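Side-chain contacts in putative sugar ABC transport system, substrate-binding protein (Bordetella parapertussis, PDB 5IX8), which probably binds a carbohydrate as the solute-binding component of an ABC transport system: residues A[28-31]-A[32-35]; A[38-41]-A[42-45]; A[189-192]-A[193-197]; A[214-217]-A[218-222]. All coordinates share one frame; numbering follows the deposited sequence.

Contact 1: A[28-31]-A[32-35]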
loop_
_atom_site.group_PDB
_atom_site.type_symbol
_atom_site.label_atom_id
_atom_site.label_comp_id
_atom_site.label_asym_id
_atom_site.label_seq_id
_atom_site.Cartn_x
_atom_site.Cartn_y
_atom_site.Cartn_z
ATOM N N ASN A 28 -5.855 7.295 -0.372
ATOM C CA ASN A 28 -5.357 7.464 -1.723
ATOM C C ASN A 28 -4.701 6.218 -2.276
ATOM O O ASN A 28 -4.327 6.217 -3.456
ATOM C CB ASN A 28 -4.341 8.611 -1.799
ATOM C CG ASN A 28 -5.011 9.949 -1.793
ATOM O OD1 ASN A 28 -6.199 10.050 -2.146
ATOM N ND2 ASN A 28 -4.280 10.991 -1.382
ATOM N N PHE A 29 -4.515 5.174 -1.466
ATOM C CA PHE A 29 -3.674 4.079 -1.942
ATOM C C PHE A 29 -4.447 3.160 -2.874
ATOM O O PHE A 29 -4.122 3.059 -4.060
ATOM C CB PHE A 29 -3.087 3.298 -0.761
ATOM C CG PHE A 29 -2.214 2.134 -1.181
ATOM C CD1 PHE A 29 -1.026 2.364 -1.876
ATOM C CD2 PHE A 29 -2.609 0.818 -0.945
ATOM C CE1 PHE A 29 -0.207 1.308 -2.296
ATOM C CE2 PHE A 29 -1.783 -0.256 -1.336
ATOM C CZ PHE A 29 -0.577 -0.004 -2.014
ATOM N N TYR A 30 -5.434 2.424 -2.355
ATOM C CA TYR A 30 -6.182 1.568 -3.280
ATOM C C TYR A 30 -6.945 2.391 -4.299
ATOM O O TYR A 30 -7.117 1.949 -5.449
ATOM C CB TYR A 30 -7.169 0.652 -2.539
ATOM C CG TYR A 30 -6.511 -0.156 -1.438
ATOM C CD1 TYR A 30 -5.628 -1.203 -1.734
ATOM C CD2 TYR A 30 -6.784 0.102 -0.100
ATOM C CE1 TYR A 30 -5.012 -1.937 -0.707
ATOM C CE2 TYR A 30 -6.139 -0.643 0.935
ATOM C CZ TYR A 30 -5.275 -1.658 0.604
ATOM O OH TYR A 30 -4.629 -2.394 1.560
ATOM N N LYS A 31 -7.433 3.569 -3.900
ATOM C CA LYS A 31 -8.125 4.412 -4.872
ATOM C C LYS A 31 -7.165 4.862 -5.972
ATOM O O LYS A 31 -7.543 4.927 -7.146
ATOM C CB LYS A 31 -8.781 5.617 -4.159
ATOM C CG LYS A 31 -9.729 6.385 -5.054
ATOM C CD LYS A 31 -10.198 7.726 -4.430
ATOM C CE LYS A 31 -10.843 7.497 -3.122
ATOM N NZ LYS A 31 -11.298 8.752 -2.447
ATOM N N GLY A 32 -5.907 5.155 -5.612
ATOM C CA GLY A 32 -4.887 5.414 -6.623
ATOM C C GLY A 32 -4.663 4.243 -7.565
ATOM O O GLY A 32 -4.553 4.416 -8.788
ATOM N N ILE A 33 -4.537 3.037 -7.014
ATOM C CA ILE A 33 -4.387 1.873 -7.878
ATOM C C ILE A 33 -5.557 1.779 -8.847
ATOM O O ILE A 33 -5.370 1.600 -10.063
ATOM C CB ILE A 33 -4.251 0.592 -7.042
ATOM C CG1 ILE A 33 -3.006 0.670 -6.162
ATOM C CG2 ILE A 33 -4.263 -0.610 -7.974
ATOM C CD1 ILE A 33 -2.899 -0.500 -5.217
ATOM N N ALA A 34 -6.781 1.934 -8.328
ATOM C CA ALA A 34 -7.971 1.847 -9.177
ATOM C C ALA A 34 -7.963 2.929 -10.252
ATOM O O ALA A 34 -8.231 2.636 -11.418
ATOM C CB ALA A 34 -9.248 1.944 -8.341
ATOM N N TYR A 35 -7.612 4.173 -9.880
ATOM C CA TYR A 35 -7.486 5.245 -10.869
ATOM C C TYR A 35 -6.426 4.904 -11.928
ATOM O O TYR A 35 -6.643 5.105 -13.132
ATOM C CB TYR A 35 -7.138 6.575 -10.188
ATOM C CG TYR A 35 -6.775 7.597 -11.225
ATOM C CD1 TYR A 35 -7.764 8.157 -12.038
ATOM C CD2 TYR A 35 -5.441 7.966 -11.440
ATOM C CE1 TYR A 35 -7.417 9.048 -13.045
ATOM C CE2 TYR A 35 -5.092 8.861 -12.444
ATOM C CZ TYR A 35 -6.104 9.410 -13.235
ATOM O OH TYR A 35 -5.821 10.329 -14.228
#
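Ile33 sends its longer branch across one turn of helix 28-43 to the aromatic pair Phe29 and Tyr30. Its CB and CG1 pack on the carbonyls of the preceding turn. Ile33 CB sits 3.5 Å from Tyr30 O. CG1 of Ile33 lies 3.4 Å from Phe29 O. From there the chain runs on extended, with CD1 anti to CA (chi2 174°), and the terminal methyl comes to rest over one face of the Phe29 ring. Ile33 CD1 is 4.0 Å from Phe29 CZ and stands above the plane toward the rim, a CH-pi contact with a ring-centroid distance of 4.2 Å. The two side chains run alongside one another. The same methyl approaches Tyr30 obliquely, 4.5 Å from Tyr30 CD1. Phe29 CD2 in turn lies over one face of the Tyr30 ring.

Backbone bonds join the two turns: Ile33 N to Phe29 O at 3.0 Å, Ala34 N to Tyr30 O at 2.9 Å and Tyr35 N to Lys31 O at 2.8 Å. Gly32 N bonds likewise to Asn28 O. Outside the segments, Phe29 packs on Met257 of helix 254-270. The helix belongs to a beta-alpha-beta unit between strands 17-22 and 47-53. Between the side chains the contact is apolar, so dispersion and the CH-pi contact hold the Ile33 methyl, while the polar ends are satisfied elsewhere in the chain, Tyr30 OH by Tyr57 OH and Asn28 ND2 by Met233 O.

Contact 2: A[38-41]-A[42-45]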
loop_
_atom_site.group_PDB
_atom_site.type_symbol
_atom_site.label_atom_id
_atom_site.label_comp_id
_atom_site.label_asym_id
_atom_site.label_seq_id
_atom_site.Cartn_x
_atom_site.Cartn_y
_atom_site.Cartn_z
ATOM N N VAL A 38 -7.860 2.322 -14.324
ATOM C CA VAL A 38 -8.922 2.858 -15.191
ATOM C C VAL A 38 -8.355 3.840 -16.212
ATOM O O VAL A 38 -8.666 3.786 -17.418
ATOM C CB VAL A 38 -10.006 3.509 -14.319
ATOM C CG1 VAL A 38 -10.967 4.322 -15.200
ATOM C CG2 VAL A 38 -10.732 2.431 -13.548
ATOM N N ASP A 39 -7.506 4.757 -15.758
ATOM C CA ASP A 39 -6.985 5.741 -16.690
ATOM C C ASP A 39 -6.003 5.123 -17.684
ATOM O O ASP A 39 -5.963 5.524 -18.853
ATOM C CB ASP A 39 -6.326 6.892 -15.941
ATOM C CG ASP A 39 -5.923 7.978 -16.883
ATOM O OD1 ASP A 39 -6.855 8.618 -17.433
ATOM O OD2 ASP A 39 -4.703 8.158 -17.109
ATOM N N GLU A 40 -5.189 4.167 -17.252
ATOM C CA GLU A 40 -4.312 3.534 -18.226
ATOM C C GLU A 40 -5.113 2.682 -19.198
ATOM O O GLU A 40 -4.765 2.597 -20.381
ATOM C CB GLU A 40 -3.244 2.699 -17.499
ATOM C CG GLU A 40 -2.115 2.315 -18.442
ATOM C CD GLU A 40 -1.253 3.494 -18.872
ATOM O OE1 GLU A 40 -1.302 4.594 -18.257
ATOM O OE2 GLU A 40 -0.469 3.296 -19.826
ATOM N N ALA A 41 -6.194 2.049 -18.734
ATOM C CA ALA A 41 -6.969 1.200 -19.642
ATOM C C ALA A 41 -7.554 2.003 -20.790
ATOM O O ALA A 41 -7.590 1.519 -21.936
ATOM C CB ALA A 41 -8.082 0.470 -18.891
ATOM N N ARG A 42 -8.035 3.222 -20.514
ATOM C CA ARG A 42 -8.639 4.016 -21.592
ATOM C C ARG A 42 -7.580 4.590 -22.530
ATOM O O ARG A 42 -7.932 5.112 -23.596
ATOM C CB ARG A 42 -9.514 5.115 -20.998
ATOM C CG ARG A 42 -8.719 6.149 -20.227
ATOM C CD ARG A 42 -9.628 7.205 -19.579
ATOM N NE ARG A 42 -10.081 8.228 -20.543
ATOM C CZ ARG A 42 -9.396 9.346 -20.826
ATOM N NH1 ARG A 42 -8.233 9.589 -20.214
ATOM N NH2 ARG A 42 -9.869 10.212 -21.710
ATOM N N ARG A 43 -6.301 4.512 -22.156
ATOM C CA ARG A 43 -5.208 4.847 -23.055
ATOM C C ARG A 43 -4.765 3.650 -23.878
ATOM O O ARG A 43 -4.002 3.809 -24.849
ATOM C CB ARG A 43 -4.029 5.365 -22.239
ATOM C CG ARG A 43 -4.356 6.618 -21.485
ATOM C CD ARG A 43 -3.198 6.905 -20.567
ATOM N NE ARG A 43 -3.374 8.067 -19.708
ATOM C CZ ARG A 43 -2.684 9.197 -19.800
ATOM N NH1 ARG A 43 -1.777 9.361 -20.747
ATOM N NH2 ARG A 43 -2.887 10.150 -18.904
ATOM N N SER A 44 -5.246 2.459 -23.534
ATOM C CA SER A 44 -4.582 1.243 -23.975
ATOM C C SER A 44 -5.526 0.196 -24.551
ATOM O O SER A 44 -5.109 -0.958 -24.711
ATOM C CB SER A 44 -3.805 0.613 -22.803
ATOM O OG SER A 44 -2.912 1.554 -22.202
ATOM N N ASN A 45 -6.786 0.546 -24.828
ATOM C CA ASN A 45 -7.777 -0.394 -25.378
ATOM C C ASN A 45 -8.017 -1.595 -24.456
ATOM O O ASN A 45 -8.123 -2.744 -24.906
ATOM C CB ASN A 45 -7.383 -0.865 -26.777
ATOM C CG ASN A 45 -8.518 -1.626 -27.449
ATOM O OD1 ASN A 45 -9.696 -1.245 -27.314
ATOM N ND2 ASN A 45 -8.181 -2.697 -28.173
#
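Asp39 OD2 is gripped by two nitrogens of Arg43, NE at 2.9 Å and NH2 at 3.2 Å, and Arg259 forms a further salt bridge to the same oxygen. Arg43 comes side-on, with OD2 at its edge and near the guanidinium plane, yet the carboxylate is turned 78° from that plane. NE therefore meets OD2 from above the carboxylate, while NH2 meets the syn lone pair of OD2. The other oxygen, Asp39 OD1, takes Arg42 NH1 at 3.3 Å on its syn side, a longer salt bridge. Arg42 reaches it from a crowded position, CG lying between the backbone N and the carbonyl carbon (chi1 66°), which also brings CG to 3.1 Å from Asp39 O. One carboxylate thus joins two successive arginines in a salt-bridge network.

At the helix end, Ser44 OG turns back to donate to Glu40 O at 2.8 Å, and Ser44 N bonds to Ala41 O. Glu40 OE1 has only a charge relation to Arg43, its salt bridges being to Arg2 and Arg259. The contact forms the last turn of helix 28-43 before strand 47-53, with Glu40, Arg43 and Ser44 packed against helix 254-270 and Asn45 ND2 bonded to Ala12 O.

Contact 3: A[189-192]-A[193-197]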
loop_
_atom_site.group_PDB
_atom_site.type_symbol
_atom_site.label_atom_id
_atom_site.label_comp_id
_atom_site.label_asym_id
_atom_site.label_seq_id
_atom_site.Cartn_x
_atom_site.Cartn_y
_atom_site.Cartn_z
ATOM N N ALA A 189 -7.329 6.016 19.189
ATOM C CA ALA A 189 -7.478 5.354 20.476
ATOM C C ALA A 189 -6.178 4.670 20.873
ATOM O O ALA A 189 -5.757 4.714 22.041
ATOM C CB ALA A 189 -8.643 4.359 20.421
ATOM N N GLN A 190 -5.535 4.013 19.916
ATOM C CA GLN A 190 -4.306 3.320 20.283
ATOM C C GLN A 190 -3.212 4.305 20.663
ATOM O O GLN A 190 -2.433 4.039 21.592
ATOM C CB GLN A 190 -3.841 2.410 19.155
ATOM C CG GLN A 190 -4.794 1.232 18.935
ATOM C CD GLN A 190 -4.321 0.299 17.862
ATOM O OE1 GLN A 190 -3.092 0.038 17.688
ATOM N NE2 GLN A 190 -5.289 -0.255 17.132
ATOM N N THR A 191 -3.119 5.435 19.958
ATOM C CA THR A 191 -2.034 6.358 20.263
ATOM C C THR A 191 -2.332 7.097 21.552
ATOM O O THR A 191 -1.418 7.363 22.353
ATOM C CB THR A 191 -1.809 7.338 19.103
ATOM O OG1 THR A 191 -1.584 6.583 17.907
ATOM C CG2 THR A 191 -0.566 8.212 19.377
ATOM N N GLN A 192 -3.601 7.409 21.794
ATOM C CA GLN A 192 -3.934 8.062 23.054
ATOM C C GLN A 192 -3.541 7.180 24.240
ATOM O O GLN A 192 -2.964 7.653 25.235
ATOM C CB GLN A 192 -5.431 8.373 23.074
ATOM C CG GLN A 192 -5.898 9.096 24.295
ATOM C CD GLN A 192 -7.150 9.883 23.995
ATOM O OE1 GLN A 192 -8.237 9.315 23.874
ATOM N NE2 GLN A 192 -6.996 11.190 23.812
ATOM N N ASP A 193 -3.850 5.891 24.144
ATOM C CA ASP A 193 -3.482 4.943 25.182
ATOM C C ASP A 193 -1.961 4.835 25.325
ATOM O O ASP A 193 -1.418 4.906 26.442
ATOM C CB ASP A 193 -4.112 3.609 24.796
ATOM C CG ASP A 193 -3.817 2.523 25.756
ATOM O OD1 ASP A 193 -4.408 2.531 26.849
ATOM O OD2 ASP A 193 -3.025 1.631 25.390
ATOM N N LEU A 194 -1.244 4.701 24.195
ATOM C CA LEU A 194 0.205 4.518 24.303
ATOM C C LEU A 194 0.932 5.796 24.712
ATOM O O LEU A 194 1.958 5.696 25.404
ATOM C CB LEU A 194 0.789 3.950 23.002
ATOM C CG LEU A 194 0.427 2.461 22.876
ATOM C CD1 LEU A 194 0.445 2.012 21.386
ATOM C CD2 LEU A 194 1.348 1.598 23.758
ATOM N N LEU A 195 0.406 6.991 24.377
ATOM C CA LEU A 195 1.046 8.221 24.881
ATOM C C LEU A 195 0.953 8.292 26.394
ATOM O O LEU A 195 1.902 8.720 27.074
ATOM C CB LEU A 195 0.404 9.477 24.268
ATOM C CG LEU A 195 0.743 9.768 22.804
ATOM C CD1 LEU A 195 -0.256 10.773 22.272
ATOM C CD2 LEU A 195 2.177 10.273 22.699
HETATM N N MSE A 196 -0.194 7.895 26.941
HETATM C CA MSE A 196 -0.357 7.911 28.388
HETATM C C MSE A 196 0.615 6.909 29.036
HETATM O O MSE A 196 1.214 7.178 30.080
HETATM C CB MSE A 196 -1.808 7.586 28.780
HETATM C CG MSE A 196 -2.058 7.698 30.286
HETATM SE SE MSE A 196 -3.916 7.471 30.644
HETATM C CE MSE A 196 -4.556 8.252 28.973
ATOM N N ARG A 197 0.756 5.748 28.415
ATOM C CA ARG A 197 1.594 4.683 28.968
ATOM C C ARG A 197 3.075 4.893 28.715
ATOM O O ARG A 197 3.903 4.210 29.346
ATOM C CB ARG A 197 1.163 3.342 28.369
ATOM C CG ARG A 197 -0.243 2.940 28.843
ATOM C CD ARG A 197 -0.899 1.869 27.911
ATOM N NE ARG A 197 -0.069 0.670 27.874
ATOM C CZ ARG A 197 -0.143 -0.269 26.936
ATOM N NH1 ARG A 197 0.700 -1.274 26.977
ATOM N NH2 ARG A 197 -1.047 -0.196 25.951
HETATM O O HOH W 1 -3.004 1.130 22.662
#
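Asp193 packs its CB 3.4 Å from Ala189 O, while its backbone N bonds to that oxygen. A water joins its carboxylate to the preceding turn, donating to Asp193 OD2 at 2.8 Å and to Gln190 O at 3.2 Å. That bridge gives Gln190 O a second donor beside the backbone N of Leu194. Leu194 lays CB, CG and CD1 along the same carbonyl, each 3.5 Å from Gln190 O, and its CD2 lies over one face of the Arg197 guanidinium.

Leu195 is buried, as is Thr191, which it meets. With CG anti to its carbonyl carbon (chi1 -74°), the side chain leans back over the preceding turn, and Leu195 CD1 meets Thr191 CG2 at 3.9 Å. Both residues belong to the inner side of helix 184-197, which packs on helix 209-221 through Ala218 and, by Leu195, on Ile144 of strand 142-145, within the alpha/beta layering of this periplasmic binding protein. Thr191 OG1 is held by Gly187 O one turn earlier.

Met196, a selenomethionine, brings CB to 3.7 Å from Gln192 O, its N bonding to that oxygen. Arg197 closes the helix: its NH2 forms a salt bridge to Asp193 OD2 at 2.8 Å, nearly straight at 161°, the oxygen lying in the guanidinium plane and met nearly along its own C-O bond.

Contact 4: A[214-217]-A[218-222]. With SO4 (sulfate ion), chain D.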
loop_
_atom_site.group_PDB
_atom_site.type_symbol
_atom_site.label_atom_id
_atom_site.label_comp_id
_atom_site.label_asym_id
_atom_site.label_seq_id
_atom_site.Cartn_x
_atom_site.Cartn_y
_atom_site.Cartn_z
ATOM N N GLY A 214 -4.642 9.514 12.923
ATOM C CA GLY A 214 -5.165 9.318 14.266
ATOM C C GLY A 214 -4.108 9.597 15.319
ATOM O O GLY A 214 -4.401 10.172 16.374
ATOM N N ALA A 215 -2.859 9.201 15.039
ATOM C CA ALA A 215 -1.783 9.474 15.985
ATOM C C ALA A 215 -1.602 10.977 16.174
ATOM O O ALA A 215 -1.429 11.455 17.304
ATOM C CB ALA A 215 -0.477 8.818 15.518
ATOM N N VAL A 216 -1.655 11.738 15.076
ATOM C CA VAL A 216 -1.543 13.192 15.167
ATOM C C VAL A 216 -2.705 13.769 15.965
ATOM O O VAL A 216 -2.511 14.673 16.790
ATOM C CB VAL A 216 -1.446 13.810 13.760
ATOM C CG1 VAL A 216 -1.638 15.345 13.788
ATOM C CG2 VAL A 216 -0.099 13.467 13.121
ATOM N N ARG A 217 -3.931 13.250 15.767
ATOM C CA ARG A 217 -5.054 13.768 16.566
ATOM C C ARG A 217 -4.814 13.512 18.045
ATOM O O ARG A 217 -5.088 14.377 18.882
ATOM C CB ARG A 217 -6.405 13.140 16.184
ATOM C CG ARG A 217 -6.955 13.429 14.785
ATOM C CD ARG A 217 -8.405 12.852 14.646
ATOM N NE ARG A 217 -9.453 13.662 15.273
ATOM C CZ ARG A 217 -10.675 13.223 15.618
ATOM N NH1 ARG A 217 -10.997 11.960 15.466
ATOM N NH2 ARG A 217 -11.587 14.055 16.163
ATOM N N ALA A 218 -4.316 12.318 18.380
ATOM C CA ALA A 218 -4.025 11.990 19.777
ATOM C C ALA A 218 -2.933 12.885 20.341
ATOM O O ALA A 218 -3.032 13.338 21.491
ATOM C CB ALA A 218 -3.627 10.514 19.920
ATOM N N ALA A 219 -1.870 13.113 19.566
ATOM C CA ALA A 219 -0.776 13.962 20.021
ATOM C C ALA A 219 -1.266 15.383 20.239
ATOM O O ALA A 219 -0.907 16.024 21.236
ATOM C CB ALA A 219 0.369 13.932 18.993
ATOM N N ARG A 220 -2.137 15.873 19.343
ATOM C CA ARG A 220 -2.668 17.226 19.505
ATOM C C ARG A 220 -3.502 17.321 20.779
ATOM O O ARG A 220 -3.385 18.290 21.548
ATOM C CB ARG A 220 -3.498 17.616 18.267
ATOM C CG ARG A 220 -2.659 17.962 17.026
ATOM C CD ARG A 220 -3.507 18.195 15.748
ATOM N NE ARG A 220 -2.656 18.523 14.595
ATOM C CZ ARG A 220 -3.075 18.630 13.329
ATOM N NH1 ARG A 220 -4.351 18.420 13.012
ATOM N NH2 ARG A 220 -2.212 18.949 12.365
ATOM N N GLN A 221 -4.361 16.333 21.015
ATOM C CA GLN A 221 -5.219 16.389 22.189
ATOM C C GLN A 221 -4.396 16.317 23.470
ATOM O O GLN A 221 -4.707 17.015 24.446
ATOM C CB GLN A 221 -6.274 15.272 22.138
ATOM C CG GLN A 221 -7.109 15.164 23.427
ATOM C CD GLN A 221 -8.475 14.424 23.250
ATOM O OE1 GLN A 221 -8.644 13.313 23.694
ATOM N NE2 GLN A 221 -9.450 15.096 22.656
ATOM N N ALA A 222 -3.331 15.512 23.478
ATOM C CA ALA A 222 -2.506 15.343 24.678
ATOM C C ALA A 222 -1.446 16.425 24.838
ATOM O O ALA A 222 -0.662 16.359 25.788
ATOM C CB ALA A 222 -1.808 13.974 24.660
HETATM S S SO4 D . 0.314 20.567 15.234
HETATM O O1 SO4 D . 1.363 21.033 14.346
HETATM O O2 SO4 D . -0.020 19.176 14.910
HETATM O O3 SO4 D . 0.774 20.650 16.618
HETATM O O4 SO4 D . -0.846 21.430 15.042
#
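Helix 209-221 is the connecting helix of a beta-alpha-beta unit between strands 201-205 and 227-231, and this contact forms its last turns. Val216 and Arg220, one turn apart, make the side-chain contact. Val216 CG1 lies over one face of the Arg220 guanidinium, toward its rim, and is 3.4 Å from NE and 3.6 Å from CZ. It reaches there because CG1 stands anti to the backbone N (chi1 167°). Arg220 runs back extended from CG to NE, its CG 3.3 Å from Val216 O, which also accepts the backbone N of Arg220 at 2.8 Å.

Ala215, Ala218 and Ala219 lie on the buried side of the helix: Ala218 CB is 3.5 Å from Ala215 O, Ala215 and Ala218 touch Thr191 of helix 184-197, and Ala219 touches Val226 and Arg245. Gln221 OE1 bonds to Gln192 NE2 of the same neighbouring helix.

With Val216 on its face, the Arg220 guanidinium uses its edge for a sulfate ion, probably from the crystallisation liquor, which Arg245 NH2 also binds. The two arginines therefore share one anion. Arg220 NE donates to sulfate O2 at 2.7 Å and 171°, with NH2 adding a weak bond to the same oxygen at 3.4 Å.

Overall arrangement
All four contacts are local, each within a single helix and closing only a helical turn, and they follow in series along the chain with no nesting or crossing. Contacts 1 and 2 lie on helix 28-43, centres about 15 Å apart, after strand 17-22 and before strand 47-53 of the parallel sheet. After further strands of that sheet the chain enters the mixed sheet, where contact 3 sits on helix 184-197 and contact 4 on helix 209-221, one before and one after strand 201-205 in the chain. Contacts 2 and 3 lie about 45 Å apart between centres, on opposite sides of the chain's centre. Contacts 3 and 4, on separate helices, touch where those helices lie against each other.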